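PDB 4S3J: cortical-lytic enzyme from Bacillus cereus, which acts as an N-acetylglucosaminidase that degrades partially broken-down cortex peptidoglycan during spore germination, recognising muramic acid delta-lactam residues. Local coordinates for residues K198-T201 / N202-T206; L111-T115 / I116-E120; Y70-L74 / A75-K79. All blocks are in the same frame, centred on the assembly; numbering follows the deposited sequence.

Interaction 1 of 3, residues K198-T201 / N202-T206; sequences KFIT and NILQT
Asn202 sits one turn after Lys198 and sends its backbone N to Lys198 O at 2.9 Å. Its amide, placed beside the backbone N by a chi1 of -75°, swings back over the preceding turn, so that ND2 lies 3.6 Å from Lys198 CG. The extended lysine chain runs past this amide, and the polar ends of both residues are held by the loop after strand 135-143: ND2 bonds to Gly147 O and Lys198 NZ to Asp146 O. Ile203, the next residue round the helix, turns to the buried side. Its N bonds to Phe199 O, and its CD1 stands over the centre of the Phe199 ring, 3.6 Å from the centroid and 12° off the ring normal, a CH-pi contact. Both residues pack on Ile173 of strand 168-177, as helix 193-210 lies against the TIM barrel of this family 18 glycosidase. Leu204 continues the i to i+4 bonding through its N to Ile200 O at 3.0 Å, and its CD1 approaches Ile200 CG2 at 4.3 Å, while Ile200 packs on helix 227-240. Gln205 N closes on Thr201 O at 3.1 Å, and its NE2 lies 4.0 Å from Thr201 CG2, while Thr201 OG1 hydrogen-bonds to Arg240.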
# COMPACT_ATOMS: atom_id res chain seq x y z
N LYS A 198 15.61 30.07 1.10
CA LYS A 198 16.08 29.58 2.40
C LYS A 198 15.56 28.17 2.66
O LYS A 198 16.27 27.31 3.15
CB LYS A 198 15.64 30.51 3.52
CG LYS A 198 16.03 30.04 4.92
CD LYS A 198 15.72 31.10 5.99
CE LYS A 198 15.92 30.53 7.40
NZ LYS A 198 15.20 31.32 8.45
N PHE A 199 14.29 27.98 2.32
CA PHE A 199 13.61 26.69 2.49
C PHE A 199 14.34 25.59 1.72
O PHE A 199 14.65 24.53 2.29
CB PHE A 199 12.15 26.83 2.02
CG PHE A 199 11.26 25.63 2.30
CD1 PHE A 199 11.18 25.08 3.58
CD2 PHE A 199 10.45 25.13 1.31
CE1 PHE A 199 10.34 24.02 3.84
CE2 PHE A 199 9.60 24.05 1.57
CZ PHE A 199 9.55 23.51 2.85
N ILE A 200 14.61 25.83 0.44
CA ILE A 200 15.26 24.82 -0.38
C ILE A 200 16.67 24.55 0.15
O ILE A 200 17.12 23.41 0.20
CB ILE A 200 15.31 25.24 -1.87
CG1 ILE A 200 13.89 25.34 -2.42
CG2 ILE A 200 16.13 24.25 -2.68
CD1 ILE A 200 13.79 25.89 -3.80
N THR A 201 17.36 25.60 0.57
CA THR A 201 18.68 25.43 1.17
C THR A 201 18.62 24.52 2.40
O THR A 201 19.43 23.61 2.54
CB THR A 201 19.29 26.80 1.55
OG1 THR A 201 19.56 27.53 0.35
CG2 THR A 201 20.58 26.64 2.31
N ASN A 202 17.64 24.75 3.27
CA ASN A 202 17.51 23.95 4.49
C ASN A 202 17.12 22.50 4.20
O ASN A 202 17.56 21.58 4.90
CB ASN A 202 16.47 24.56 5.44
CG ASN A 202 17.00 25.79 6.15
OD1 ASN A 202 18.19 25.89 6.44
ND2 ASN A 202 16.11 26.74 6.42
N ILE A 203 16.29 22.32 3.19
CA ILE A 203 15.89 20.98 2.74
C ILE A 203 17.11 20.18 2.28
O ILE A 203 17.26 19.01 2.63
CB ILE A 203 14.85 21.06 1.61
CG1 ILE A 203 13.52 21.57 2.17
CG2 ILE A 203 14.66 19.70 0.91
CD1 ILE A 203 12.54 22.01 1.10
N LEU A 204 17.97 20.80 1.48
CA LEU A 204 19.15 20.10 0.98
C LEU A 204 20.12 19.75 2.11
O LEU A 204 20.68 18.65 2.11
CB LEU A 204 19.87 20.95 -0.06
CG LEU A 204 19.09 21.29 -1.32
CD1 LEU A 204 19.87 22.29 -2.18
CD2 LEU A 204 18.78 20.06 -2.10
N GLN A 205 20.32 20.67 3.05
CA GLN A 205 21.20 20.38 4.18
C GLN A 205 20.63 19.27 5.06
O GLN A 205 21.37 18.42 5.53
CB GLN A 205 21.41 21.64 5.04
CG GLN A 205 22.38 22.63 4.43
CD GLN A 205 22.39 23.95 5.17
OE1 GLN A 205 21.67 24.13 6.16
NE2 GLN A 205 23.23 24.87 4.70
N THR A 206 19.31 19.26 5.26
CA THR A 206 18.67 18.19 6.03
C THR A 206 18.80 16.83 5.33
O THR A 206 19.18 15.84 5.96
CB THR A 206 17.17 18.52 6.29
OG1 THR A 206 17.06 19.73 7.05
CG2 THR A 206 16.48 17.39 7.05

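Interaction 2 of 3, residues L111-T115 / I116-E120; sequences LQPST and IPIKE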
# COMPACT_ATOMS: atom_id res chain seq x y z
N LEU A 111 5.93 5.55 7.71
CA LEU A 111 5.95 5.39 9.17
C LEU A 111 5.42 6.66 9.78
O LEU A 111 5.95 7.73 9.48
CB LEU A 111 7.38 5.13 9.66
CG LEU A 111 7.65 5.13 11.17
CD1 LEU A 111 6.98 3.93 11.82
CD2 LEU A 111 9.15 5.14 11.49
N GLN A 112 4.40 6.55 10.62
CA GLN A 112 3.80 7.72 11.25
C GLN A 112 3.54 7.44 12.72
O GLN A 112 2.45 6.99 13.06
CB GLN A 112 2.48 8.10 10.56
CG GLN A 112 1.84 9.34 11.17
CD GLN A 112 0.37 9.49 10.83
OE1 GLN A 112 -0.40 8.52 10.87
NE2 GLN A 112 -0.02 10.70 10.46
N PRO A 113 4.51 7.72 13.58
CA PRO A 113 4.29 7.46 15.01
C PRO A 113 3.32 8.45 15.65
O PRO A 113 3.12 9.55 15.12
CB PRO A 113 5.69 7.59 15.62
CG PRO A 113 6.63 7.51 14.47
CD PRO A 113 5.90 8.13 13.33
N SER A 114 2.74 8.06 16.78
CA SER A 114 1.77 8.88 17.49
C SER A 114 2.26 9.24 18.89
O SER A 114 1.52 9.85 19.66
CB SER A 114 0.42 8.16 17.59
OG SER A 114 0.56 6.93 18.28
N THR A 115 3.49 8.86 19.21
CA THR A 115 4.04 9.12 20.54
C THR A 115 5.47 9.60 20.48
O THR A 115 6.16 9.46 19.47
CB THR A 115 3.99 7.86 21.42
OG1 THR A 115 4.88 6.86 20.89
CG2 THR A 115 2.58 7.30 21.49
N ILE A 116 5.92 10.19 21.58
CA ILE A 116 7.32 10.53 21.75
C ILE A 116 7.77 9.99 23.10
O ILE A 116 7.20 10.37 24.13
CB ILE A 116 7.56 12.06 21.70
CG1 ILE A 116 7.05 12.65 20.38
CG2 ILE A 116 9.05 12.38 21.85
CD1 ILE A 116 6.94 14.17 20.37
N PRO A 117 8.76 9.08 23.10
CA PRO A 117 9.46 8.47 21.96
C PRO A 117 8.58 7.52 21.15
O PRO A 117 7.49 7.17 21.57
CB PRO A 117 10.62 7.72 22.61
CG PRO A 117 10.16 7.42 23.98
CD PRO A 117 9.29 8.58 24.38
N ILE A 118 9.08 7.10 19.98
CA ILE A 118 8.36 6.15 19.14
C ILE A 118 8.20 4.83 19.89
O ILE A 118 9.14 4.36 20.53
CB ILE A 118 9.11 5.90 17.81
CG1 ILE A 118 9.37 7.20 17.06
CG2 ILE A 118 8.31 4.95 16.90
CD1 ILE A 118 10.37 7.04 15.91
N LYS A 119 7.03 4.23 19.79
CA LYS A 119 6.80 2.94 20.44
C LYS A 119 7.78 1.87 19.95
O LYS A 119 8.09 1.78 18.76
CB LYS A 119 5.36 2.45 20.20
CG LYS A 119 4.29 3.23 20.95
CD LYS A 119 2.91 2.67 20.62
CE LYS A 119 1.81 3.61 21.09
NZ LYS A 119 0.47 3.16 20.61
N GLU A 120 8.25 1.06 20.88
CA GLU A 120 9.14 -0.04 20.56
C GLU A 120 8.52 -0.98 19.51
O GLU A 120 9.20 -1.41 18.59
CB GLU A 120 9.45 -0.82 21.84
CG GLU A 120 10.46 -1.95 21.70
CD GLU A 120 10.60 -2.76 22.99
OE1 GLU A 120 9.96 -2.40 23.99
OE2 GLU A 120 11.35 -3.75 23.00
O HOH W 1 4.79 5.67 18.31
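Thr115 and Lys119 lie across a turn in an irregular backbone, with a cis peptide bond before Pro117, that leads from strand 104-111 to helix 120-129. The Thr115 hydroxyl bridges the turn: OG1 donates to Pro117 O at 2.7 Å, meeting the carbonyl at a C=O...donor angle of 144° and tilted 26° from its plane. A chi1 of 66° puts OG1 between the backbone N and the carbonyl carbon, within reach of Pro117 O. The same oxygen accepts a hydrogen bond from a water at 2.8 Å, and that water in turn accepts one from Lys119 N at 3.0 Å; the hydroxyl thus holds Pro117 O directly and Lys119 N through the water. Lys119 then crosses the threonine at about a right angle, its extended chain bringing CE to 3.8 Å from Thr115 CG2. Pro113 CG rests on Ile118 CG1 at 3.8 Å, with CG2 of the isoleucine nearly as close. Ile118 N is bonded to Glu154, and Lys119 occupies the N-cap position of helix 120-129. The arrangement is a beta-to-alpha connection at the surface of the TIM barrel, with the Pro113-Ile118 pair set against Tyr138 of strand 135-143 and against helix 120-129.

Interaction 3 of 3, residues Y70-L74 / A75-K79; sequences YNVPL and ASLAK
Pro73 and Ser76 meet at the start of helix 74-80, and the serine can be followed outward from its backbone. Ser76 CB lies 3.5 Å from Pro73 O. Its OG, beside the backbone N with chi1 -58°, reaches back along the proline ring, 3.9 Å from Pro73 CB and 4.0 Å from Pro73 CG, a van der Waals approach to the ring carbons. Pro73 O takes one good bond and one weak one. Leu77 N bonds to it at 3.1 Å, whereas Ser76 N makes a weak bond to the same oxygen with an N-H...acceptor angle of 120°. One residue on, Ala78 N bonds to Leu74 O at 3.0 Å and extends the helical pattern. On the buried side, Val72 CG2 comes within 4.2 Å of Leu77 CB. Leu77 packs further on Ile66 and Ser67 of helix 63-70, and Leu74 touches Leu63 and Ser67 of that helix and Leu85 of a following loop. Pro73 is thus the N-cap residue, while Asn71, with positive phi, ends the preceding helix in a Schellman motif. Such a short link between two packed helices belongs to the beta-alpha-alpha-beta fold of LysM domains, here the second of the two in this enzyme.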
# COMPACT_ATOMS: atom_id res chain seq x y z
N TYR A 70 1.39 -15.72 -11.49
CA TYR A 70 2.66 -16.43 -11.51
C TYR A 70 3.61 -16.01 -12.63
O TYR A 70 4.62 -16.66 -12.84
CB TYR A 70 2.40 -17.95 -11.54
CG TYR A 70 1.87 -18.40 -10.20
CD1 TYR A 70 2.73 -18.52 -9.13
CD2 TYR A 70 0.53 -18.68 -10.00
CE1 TYR A 70 2.26 -18.88 -7.85
CE2 TYR A 70 0.05 -19.07 -8.73
CZ TYR A 70 0.93 -19.16 -7.67
OH TYR A 70 0.47 -19.54 -6.42
N ASN A 71 3.32 -14.89 -13.26
CA ASN A 71 4.21 -14.30 -14.27
C ASN A 71 4.56 -15.25 -15.40
O ASN A 71 5.70 -15.26 -15.90
CB ASN A 71 5.51 -13.84 -13.60
CG ASN A 71 5.26 -12.92 -12.41
OD1 ASN A 71 4.48 -11.97 -12.50
ND2 ASN A 71 5.91 -13.22 -11.29
N VAL A 72 3.56 -15.99 -15.85
CA VAL A 72 3.68 -16.97 -16.94
C VAL A 72 2.75 -16.62 -18.09
O VAL A 72 1.61 -16.25 -17.87
CB VAL A 72 3.37 -18.40 -16.44
CG1 VAL A 72 4.32 -18.82 -15.36
CG2 VAL A 72 1.97 -18.50 -15.94
N PRO A 73 3.24 -16.66 -19.34
CA PRO A 73 2.29 -16.35 -20.41
C PRO A 73 1.06 -17.25 -20.40
O PRO A 73 1.17 -18.45 -20.15
CB PRO A 73 3.11 -16.57 -21.69
CG PRO A 73 4.53 -16.50 -21.28
CD PRO A 73 4.59 -16.95 -19.84
N LEU A 74 -0.11 -16.67 -20.66
CA LEU A 74 -1.36 -17.42 -20.58
C LEU A 74 -1.39 -18.61 -21.55
O LEU A 74 -1.87 -19.69 -21.20
CB LEU A 74 -2.55 -16.49 -20.86
CG LEU A 74 -3.92 -17.15 -20.97
CD1 LEU A 74 -4.26 -17.96 -19.74
CD2 LEU A 74 -5.01 -16.14 -21.30
N ALA A 75 -0.87 -18.43 -22.76
CA ALA A 75 -0.84 -19.53 -23.73
C ALA A 75 -0.02 -20.70 -23.22
O ALA A 75 -0.37 -21.85 -23.47
CB ALA A 75 -0.29 -19.05 -25.07
N SER A 76 1.10 -20.43 -22.55
CA SER A 76 1.94 -21.49 -22.03
C SER A 76 1.25 -22.25 -20.90
O SER A 76 1.32 -23.47 -20.84
CB SER A 76 3.27 -20.94 -21.52
OG SER A 76 3.95 -20.25 -22.55
N LEU A 77 0.60 -21.52 -20.01
CA LEU A 77 -0.12 -22.16 -18.89
C LEU A 77 -1.24 -23.03 -19.40
O LEU A 77 -1.42 -24.15 -18.93
CB LEU A 77 -0.68 -21.09 -17.95
CG LEU A 77 -1.52 -21.58 -16.77
CD1 LEU A 77 -0.69 -22.41 -15.84
CD2 LEU A 77 -2.12 -20.37 -16.00
N ALA A 78 -1.99 -22.53 -20.38
CA ALA A 78 -3.09 -23.29 -20.96
C ALA A 78 -2.56 -24.54 -21.67
O ALA A 78 -3.05 -25.65 -21.46
CB ALA A 78 -3.89 -22.42 -21.92
N LYS A 79 -1.55 -24.36 -22.51
CA LYS A 79 -1.00 -25.48 -23.27
C LYS A 79 -0.49 -26.60 -22.37
O LYS A 79 -0.78 -27.78 -22.62
CB LYS A 79 0.11 -24.99 -24.21
CG LYS A 79 0.85 -26.09 -24.93
CD LYS A 79 1.75 -25.54 -26.04
CE LYS A 79 2.64 -26.65 -26.60
NZ LYS A 79 1.90 -27.91 -26.91

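From the N terminus, interaction 3 comes first, at the turn from helix 63-70 to helix 74-80 within a LysM domain. Interaction 2 follows, closing the loop between strand 104-111 and helix 120-129 of the family 18 domain, and interaction 1 comes last, within helix 193-210 of the same domain. The three are in series; none nests within or crosses another. Interactions 1 and 2 have centres about 25 Å apart and do not touch, but both reach strand 135-143, interaction 2 also through backbone bonds of Leu111 with Ala137 and Phe139. Interaction 3 lies across the chain's centre from both, yet Asn71 reaches the glycosidase part through Lys398 and Asn424.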